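Local coordinates for protein response regulator FixJ (Bradyrhizobium japonicum, PDB 5XSO) that acts as an oxygen-signalling response regulator that, once activated by FixL, induces expression of the nitrogen-fixation regulator genes nifA and fixK, at residues 59-64 against 86-91; 64-69 against 91-96. All blocks are in the same frame, centred on the assembly; numbering follows the deposited sequence.

Both contacts lie between strands 61-65 and 89-93, neighbours in the parallel sheet of the receiver domain, with helix 73-82 crossing over from one to the other. Interaction 1 covers the N-terminal approach to the strands and most of their pairing; interaction 2 takes over at Ser64 and Ile91, which both share, and follows the chains off the C-terminal ends. Their centres are about 14 Å apart, and Val63 of the first packs on Met92 of the second. Along the chain the segments run 59-64, 64-69, 86-91, 91-96, so the contacts interleave. The sheet interior thus leads directly to the end of strand 61-65 and the loop after it, with Asp65 and Arg67, probable magnesium-binding residues.

Interaction 1. Residues 59-64 against 86-91; sequences FGCVVS and PFPILI
Phe59 and Val62, meeting Phe87, Pro88 and Leu90, carry much of this join between parallel strands 61-65 and 89-93 of the CheY-like receiver fold, two arms of a beta-alpha-beta unit. Ahead of the strands, the Phe59 ring reaches across to the opposite loop: with CG anti to the backbone N (chi1 178°), its CE1 comes 3.7 Å from Pro86 O, which lies at the ring edge, near its plane. The same ring crosses Pro88 at about a right angle. Phe87 slides past it in the opposite direction, the ring planes at 86° and Phe87 CD2 3.9 Å from Phe59 CD1, while Gly60 N sits over the centre of one Phe87 face. Gly60 O is buried against Phe87 CB, at 3.3 Å, and has no polar partner. Val62 is gripped through its backbone: its N donates to Pro88 O, and its O accepts a nearly straight bond from Leu90 N, both 2.8 Å long. Its side chain lies alongside Ile89, pointing the same way, and sets CG2 at the edge of the Phe87 ring; helix 73-82 covers Ile89 and Phe87. On the other face of the sheet Leu90 packs against helix 119-138, through Met125 and Ile126, its CG 4.0 Å from Cys61 SG. Further along, Leu90 O accepts from Ser64 N at 2.9 Å.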
ATOM      1  N   PHE A  59       8.953   7.687  -1.272  1.00 32.89           N
ATOM      2  CA  PHE A  59       7.850   7.662  -0.318  1.00 30.89           C
ATOM      3  C   PHE A  59       7.443   9.065   0.120  1.00 30.55           C
ATOM      4  O   PHE A  59       8.286   9.924   0.383  1.00 28.06           O
ATOM      5  CB  PHE A  59       8.224   6.850   0.915  1.00 31.58           C
ATOM      6  CG  PHE A  59       7.156   6.836   1.956  1.00 29.88           C
ATOM      7  CD1 PHE A  59       6.016   6.081   1.790  1.00 30.97           C
ATOM      8  CD2 PHE A  59       7.281   7.615   3.103  1.00 34.33           C
ATOM      9  CE1 PHE A  59       5.008   6.073   2.776  1.00 30.02           C
ATOM     10  CE2 PHE A  59       6.317   7.629   4.069  1.00 31.29           C
ATOM     11  CZ  PHE A  59       5.149   6.853   3.927  1.00 32.47           C
ATOM     12  N   GLY A  60       6.141   9.299   0.179  1.00 26.72           N
ATOM     13  CA  GLY A  60       5.639  10.546   0.724  1.00 24.52           C
ATOM     14  C   GLY A  60       4.134  10.471   0.857  1.00 23.25           C
ATOM     15  O   GLY A  60       3.504   9.455   0.561  1.00 24.06           O
ATOM     16  N   CYS A  61       3.560  11.564   1.312  1.00 21.50           N
ATOM     17  CA  CYS A  61       2.128  11.630   1.568  1.00 20.34           C
ATOM     18  C   CYS A  61       1.463  12.368   0.409  1.00 19.86           C
ATOM     19  O   CYS A  61       1.928  13.445   0.010  1.00 19.50           O
ATOM     20  CB  CYS A  61       1.843  12.350   2.891  1.00 19.08           C
ATOM     21  SG  CYS A  61       0.095  12.447   3.360  1.00 18.10           S
ATOM     22  N   VAL A  62       0.374  11.817  -0.106  1.00 20.07           N
ATOM     23  CA  VAL A  62      -0.390  12.476  -1.165  1.00 19.83           C
ATOM     24  C   VAL A  62      -1.492  13.328  -0.540  1.00 18.26           C
ATOM     25  O   VAL A  62      -2.222  12.869   0.357  1.00 17.85           O
ATOM     26  CB  VAL A  62      -0.969  11.441  -2.146  1.00 21.32           C
ATOM     27  CG1 VAL A  62      -1.810  12.135  -3.215  1.00 21.32           C
ATOM     28  CG2 VAL A  62       0.139  10.583  -2.752  1.00 23.27           C
ATOM     29  N   VAL A  63      -1.618  14.578  -0.998  1.00 17.63           N
ATOM     30  CA  VAL A  63      -2.705  15.463  -0.583  1.00 16.50           C
ATOM     31  C   VAL A  63      -3.415  15.911  -1.860  1.00 16.96           C
ATOM     32  O   VAL A  63      -2.824  16.643  -2.666  1.00 17.39           O
ATOM     33  CB  VAL A  63      -2.188  16.665   0.221  1.00 15.61           C
ATOM     34  CG1 VAL A  63      -3.330  17.625   0.537  1.00 15.21           C
ATOM     35  CG2 VAL A  63      -1.486  16.199   1.524  1.00 15.48           C
ATOM     36  N   SER A  64      -4.652  15.419  -2.095  1.00 17.20           N
ATOM     37  CA  SER A  64      -5.278  15.580  -3.398  1.00 18.15           C
ATOM     38  C   SER A  64      -6.684  16.146  -3.254  1.00 18.89           C
ATOM     39  O   SER A  64      -7.419  15.806  -2.309  1.00 17.10           O
ATOM     40  CB  SER A  64      -5.348  14.237  -4.136  1.00 21.80           C
ATOM     41  OG  SER A  64      -6.059  14.310  -5.374  1.00 23.01           O
ATOM     42  N   PRO A  86       2.381   2.262  -1.301  1.00 41.05           N
ATOM     43  CA  PRO A  86       2.303   2.456   0.150  1.00 33.98           C
ATOM     44  C   PRO A  86       2.095   3.909   0.576  1.00 30.97           C
ATOM     45  O   PRO A  86       2.044   4.184   1.781  1.00 29.77           O
ATOM     46  CB  PRO A  86       3.668   1.936   0.622  1.00 38.01           C
ATOM     47  CG  PRO A  86       4.578   2.272  -0.515  1.00 42.80           C
ATOM     48  CD  PRO A  86       3.770   2.265  -1.793  1.00 37.10           C
ATOM     49  N   PHE A  87       1.937   4.835  -0.341  1.00 29.98           N
ATOM     50  CA  PHE A  87       1.809   6.255   0.055  1.00 27.42           C
ATOM     51  C   PHE A  87       0.467   6.491   0.741  1.00 25.86           C
ATOM     52  O   PHE A  87      -0.574   6.153   0.178  1.00 26.19           O
ATOM     53  CB  PHE A  87       1.861   7.166  -1.160  1.00 27.07           C
ATOM     54  CG  PHE A  87       3.152   7.162  -1.922  1.00 29.52           C
ATOM     55  CD1 PHE A  87       3.305   8.051  -2.985  1.00 28.70           C
ATOM     56  CD2 PHE A  87       4.201   6.294  -1.624  1.00 30.45           C
ATOM     57  CE1 PHE A  87       4.499   8.065  -3.750  1.00 30.65           C
ATOM     58  CE2 PHE A  87       5.377   6.318  -2.364  1.00 32.15           C
ATOM     59  CZ  PHE A  87       5.526   7.201  -3.427  1.00 32.76           C
ATOM     60  N   PRO A  88       0.427   7.123   1.911  1.00 24.35           N
ATOM     61  CA  PRO A  88      -0.876   7.518   2.459  1.00 23.00           C
ATOM     62  C   PRO A  88      -1.476   8.655   1.634  1.00 21.89           C
ATOM     63  O   PRO A  88      -0.757   9.513   1.086  1.00 21.59           O
ATOM     64  CB  PRO A  88      -0.538   7.989   3.887  1.00 22.15           C
ATOM     65  CG  PRO A  88       0.895   8.480   3.802  1.00 22.26           C
ATOM     66  CD  PRO A  88       1.561   7.608   2.727  1.00 24.01           C
ATOM     67  N   ILE A  89      -2.806   8.679   1.559  1.00 21.26           N
ATOM     68  CA  ILE A  89      -3.501   9.710   0.794  1.00 20.28           C
ATOM     69  C   ILE A  89      -4.496  10.473   1.681  1.00 18.91           C
ATOM     70  O   ILE A  89      -5.362   9.865   2.331  1.00 19.22           O
ATOM     71  CB  ILE A  89      -4.232   9.112  -0.423  1.00 21.54           C
ATOM     72  CG1 ILE A  89      -3.238   8.355  -1.319  1.00 33.04           C
ATOM     73  CG2 ILE A  89      -4.933  10.266  -1.185  1.00 20.68           C
ATOM     74  CD1 ILE A  89      -3.910   7.318  -2.247  1.00 33.71           C
ATOM     75  N   LEU A  90      -4.396  11.807   1.672  1.00 17.67           N
ATOM     76  CA  LEU A  90      -5.389  12.681   2.289  1.00 16.65           C
ATOM     77  C   LEU A  90      -6.179  13.405   1.193  1.00 16.47           C
ATOM     78  O   LEU A  90      -5.601  13.841   0.182  1.00 16.63           O
ATOM     79  CB  LEU A  90      -4.708  13.746   3.183  1.00 15.74           C
ATOM     80  CG  LEU A  90      -3.700  13.183   4.182  1.00 16.14           C
ATOM     81  CD1 LEU A  90      -3.078  14.349   4.974  1.00 15.50           C
ATOM     82  CD2 LEU A  90      -4.457  12.194   5.151  1.00 16.78           C
ATOM     83  N   ILE A  91      -7.485  13.550   1.399  1.00 16.36           N
ATOM     84  CA  ILE A  91      -8.400  14.109   0.411  1.00 16.52           C
ATOM     85  C   ILE A  91      -8.906  15.448   0.916  1.00 15.65           C
ATOM     86  O   ILE A  91      -9.431  15.526   2.038  1.00 15.99           O
ATOM     87  CB  ILE A  91      -9.586  13.154   0.158  1.00 17.56           C
ATOM     88  CG1 ILE A  91      -9.087  11.793  -0.364  1.00 18.84           C
ATOM     89  CG2 ILE A  91     -10.611  13.820  -0.745  1.00 17.87           C
ATOM     90  CD1 ILE A  91      -8.419  11.884  -1.695  1.00 19.67           C
TER

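Interaction 2. Residues 64-69 against 91-96; sequences SDVRMP and IMTGHG
Val66 drops its side chain between Ile91 and Thr93 where parallel strands 61-65 and 89-93 run out, at the C-terminal edge of the receiver-domain sheet where this fold places its active site. It crosses Ile91 at about a right angle, Val66 CB meeting Ile91 CG2 at 3.5 Å. Val66 CG1 sits between the backbone N and the carbonyl carbon (chi1 60°), which turns this methyl to Thr93 OG1, 3.4 Å away. That hydroxyl is directed to the chain beyond: Thr93 OG1 donates to Gly94 O at 2.8 Å, in the carbonyl plane and on a lone pair. An alanine in place of Thr93 is likely to leave Gly94 O without its hydroxyl donor and open a gap beside the Val66 methyl. Leu100 of helix 98-106 also touches Val66. On the opposite face of the sheet Met92 bends at its thioether and brings CE back to within 3.7 Å of Asp65 N, while touching Asp21. The backbones pair through Met92 N to Ser64 O, 2.8 Å, and through a more bent bond from Val66 N to Met92 O, 2.9 Å. Asp65, which together with Asp21, Asp22 and Arg67 probably binds magnesium, is held by an Asx turn. While the Arg67 side chain forms a salt bridge through NH1 to Asp97, the backbone of Arg67 supplies the donor of that turn, Arg67 N meeting Asp65 OD1 at 2.9 Å from above the carboxylate plane.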
ATOM      1  N   SER A  64      -4.652  15.419  -2.095  1.00 17.20           N
ATOM      2  CA  SER A  64      -5.278  15.580  -3.398  1.00 18.15           C
ATOM      3  C   SER A  64      -6.684  16.146  -3.254  1.00 18.89           C
ATOM      4  O   SER A  64      -7.419  15.806  -2.309  1.00 17.10           O
ATOM      5  CB  SER A  64      -5.348  14.237  -4.136  1.00 21.80           C
ATOM      6  OG  SER A  64      -6.059  14.310  -5.374  1.00 23.01           O
ATOM      7  N   ASP A  65      -7.020  17.069  -4.149  1.00 18.10           N
ATOM      8  CA  ASP A  65      -8.416  17.467  -4.346  1.00 18.27           C
ATOM      9  C   ASP A  65      -9.299  16.285  -4.727  1.00 19.34           C
ATOM     10  O   ASP A  65      -8.923  15.433  -5.539  1.00 20.64           O
ATOM     11  CB  ASP A  65      -8.497  18.559  -5.421  1.00 25.93           C
ATOM     12  CG  ASP A  65      -9.896  19.189  -5.502  1.00 27.79           C
ATOM     13  OD1 ASP A  65     -10.671  18.752  -6.378  1.00 31.36           O
ATOM     14  OD2 ASP A  65     -10.196  20.076  -4.710  1.00 25.64           O
ATOM     15  N   VAL A  66     -10.516  16.268  -4.156  1.00 19.09           N
ATOM     16  CA  VAL A  66     -11.427  15.147  -4.269  1.00 21.01           C
ATOM     17  C   VAL A  66     -11.959  15.030  -5.681  1.00 21.92           C
ATOM     18  O   VAL A  66     -12.351  13.934  -6.109  1.00 23.35           O
ATOM     19  CB  VAL A  66     -12.602  15.281  -3.278  1.00 21.42           C
ATOM     20  CG1 VAL A  66     -13.400  16.578  -3.541  1.00 20.49           C
ATOM     21  CG2 VAL A  66     -13.493  14.096  -3.364  1.00 20.86           C
ATOM     22  N   ARG A  67     -12.051  16.150  -6.399  1.00 22.24           N
ATOM     23  CA  ARG A  67     -12.624  16.139  -7.744  1.00 34.42           C
ATOM     24  C   ARG A  67     -11.644  16.638  -8.806  1.00 38.94           C
ATOM     25  O   ARG A  67     -12.004  17.394  -9.701  1.00 40.22           O
ATOM     26  CB  ARG A  67     -13.934  16.922  -7.759  1.00 47.26           C
ATOM     27  CG  ARG A  67     -15.034  16.002  -7.283  1.00 54.45           C
ATOM     28  CD  ARG A  67     -16.368  16.636  -7.197  1.00 58.28           C
ATOM     29  NE  ARG A  67     -16.872  16.959  -8.510  1.00 55.93           N
ATOM     30  CZ  ARG A  67     -18.121  17.321  -8.745  1.00 60.11           C
ATOM     31  NH1 ARG A  67     -18.990  17.388  -7.737  1.00 47.81           N
ATOM     32  NH2 ARG A  67     -18.503  17.610  -9.985  1.00 70.52           N
ATOM     33  N   MET A  68     -10.393  16.195  -8.723  1.00 35.65           N
ATOM     34  CA  MET A  68      -9.422  16.396  -9.795  1.00 41.20           C
ATOM     35  C   MET A  68     -10.002  15.916 -11.121  1.00 51.42           C
ATOM     36  O   MET A  68     -10.420  14.749 -11.216  1.00 55.42           O
ATOM     37  CB  MET A  68      -8.147  15.623  -9.490  1.00 32.97           C
ATOM     38  CG  MET A  68      -7.191  16.406  -8.684  1.00 41.06           C
ATOM     39  SD  MET A  68      -6.632  17.840  -9.607  1.00 43.38           S
ATOM     40  CE  MET A  68      -5.373  17.216 -10.722  1.00 50.82           C
ATOM     41  N   PRO A  69     -10.094  16.777 -12.136  1.00 55.44           N
ATOM     42  CA  PRO A  69     -10.553  16.314 -13.463  1.00 58.01           C
ATOM     43  C   PRO A  69      -9.694  15.162 -13.976  1.00 53.47           C
ATOM     44  O   PRO A  69      -8.481  15.290 -14.132  1.00 57.24           O
ATOM     45  CB  PRO A  69     -10.423  17.564 -14.343  1.00 55.74           C
ATOM     46  CG  PRO A  69      -9.549  18.536 -13.551  1.00 53.76           C
ATOM     47  CD  PRO A  69      -9.797  18.222 -12.112  1.00 53.17           C
ATOM     48  N   ILE A  91      -7.485  13.550   1.399  1.00 16.36           N
ATOM     49  CA  ILE A  91      -8.400  14.109   0.411  1.00 16.52           C
ATOM     50  C   ILE A  91      -8.906  15.448   0.916  1.00 15.65           C
ATOM     51  O   ILE A  91      -9.431  15.526   2.038  1.00 15.99           O
ATOM     52  CB  ILE A  91      -9.586  13.154   0.158  1.00 17.56           C
ATOM     53  CG1 ILE A  91      -9.087  11.793  -0.364  1.00 18.84           C
ATOM     54  CG2 ILE A  91     -10.611  13.820  -0.745  1.00 17.87           C
ATOM     55  CD1 ILE A  91      -8.419  11.884  -1.695  1.00 19.67           C
ATOM     56  N   MET A  92      -8.738  16.510   0.099  1.00 15.45           N
ATOM     57  CA  MET A  92      -9.281  17.839   0.357  1.00 15.25           C
ATOM     58  C   MET A  92     -10.613  17.974  -0.378  1.00 15.99           C
ATOM     59  O   MET A  92     -10.730  17.550  -1.523  1.00 16.50           O
ATOM     60  CB  MET A  92      -8.333  18.960  -0.115  1.00 14.86           C
ATOM     61  CG  MET A  92      -6.961  18.813   0.451  1.00 14.35           C
ATOM     62  SD  MET A  92      -5.987  20.213  -0.181  1.00 16.28           S
ATOM     63  CE  MET A  92      -5.624  19.557  -1.800  1.00 18.61           C
ATOM     64  N   THR A  93     -11.614  18.559   0.273  1.00 16.54           N
ATOM     65  CA  THR A  93     -12.948  18.534  -0.333  1.00 17.49           C
ATOM     66  C   THR A  93     -13.768  19.725   0.151  1.00 18.06           C
ATOM     67  O   THR A  93     -13.661  20.148   1.315  1.00 17.99           O
ATOM     68  CB  THR A  93     -13.710  17.209  -0.008  1.00 18.95           C
ATOM     69  OG1 THR A  93     -15.016  17.240  -0.624  1.00 19.37           O
ATOM     70  CG2 THR A  93     -13.905  17.009   1.521  1.00 18.43           C
ATOM     71  N   GLY A  94     -14.626  20.260  -0.742  1.00 18.89           N
ATOM     72  CA  GLY A  94     -15.691  21.144  -0.287  1.00 19.85           C
ATOM     73  C   GLY A  94     -16.785  20.329   0.409  1.00 20.66           C
ATOM     74  O   GLY A  94     -16.823  19.100   0.297  1.00 20.68           O
ATOM     75  N   HIS A  95     -17.694  20.995   1.147  1.00 21.57           N
ATOM     76  CA  HIS A  95     -18.652  20.211   1.921  1.00 22.47           C
ATOM     77  C   HIS A  95     -19.542  19.394   1.009  1.00 23.43           C
ATOM     78  O   HIS A  95     -19.959  18.306   1.391  1.00 23.97           O
ATOM     79  CB  HIS A  95     -19.535  21.068   2.881  1.00 23.54           C
ATOM     80  CG  HIS A  95     -20.645  21.829   2.228  1.00 24.87           C
ATOM     81  ND1 HIS A  95     -21.986  21.573   2.485  1.00 26.44           N
ATOM     82  CD2 HIS A  95     -20.616  22.858   1.352  1.00 25.11           C
ATOM     83  CE1 HIS A  95     -22.728  22.419   1.794  1.00 27.56           C
ATOM     84  NE2 HIS A  95     -21.922  23.212   1.104  1.00 26.81           N
ATOM     85  N   GLY A  96     -19.825  19.892  -0.198  1.00 23.88           N
ATOM     86  CA  GLY A  96     -20.720  19.156  -1.087  1.00 26.29           C
ATOM     87  C   GLY A  96     -20.163  17.830  -1.552  1.00 27.59           C
ATOM     88  O   GLY A  96     -20.929  16.933  -1.922  1.00 25.97           O
TER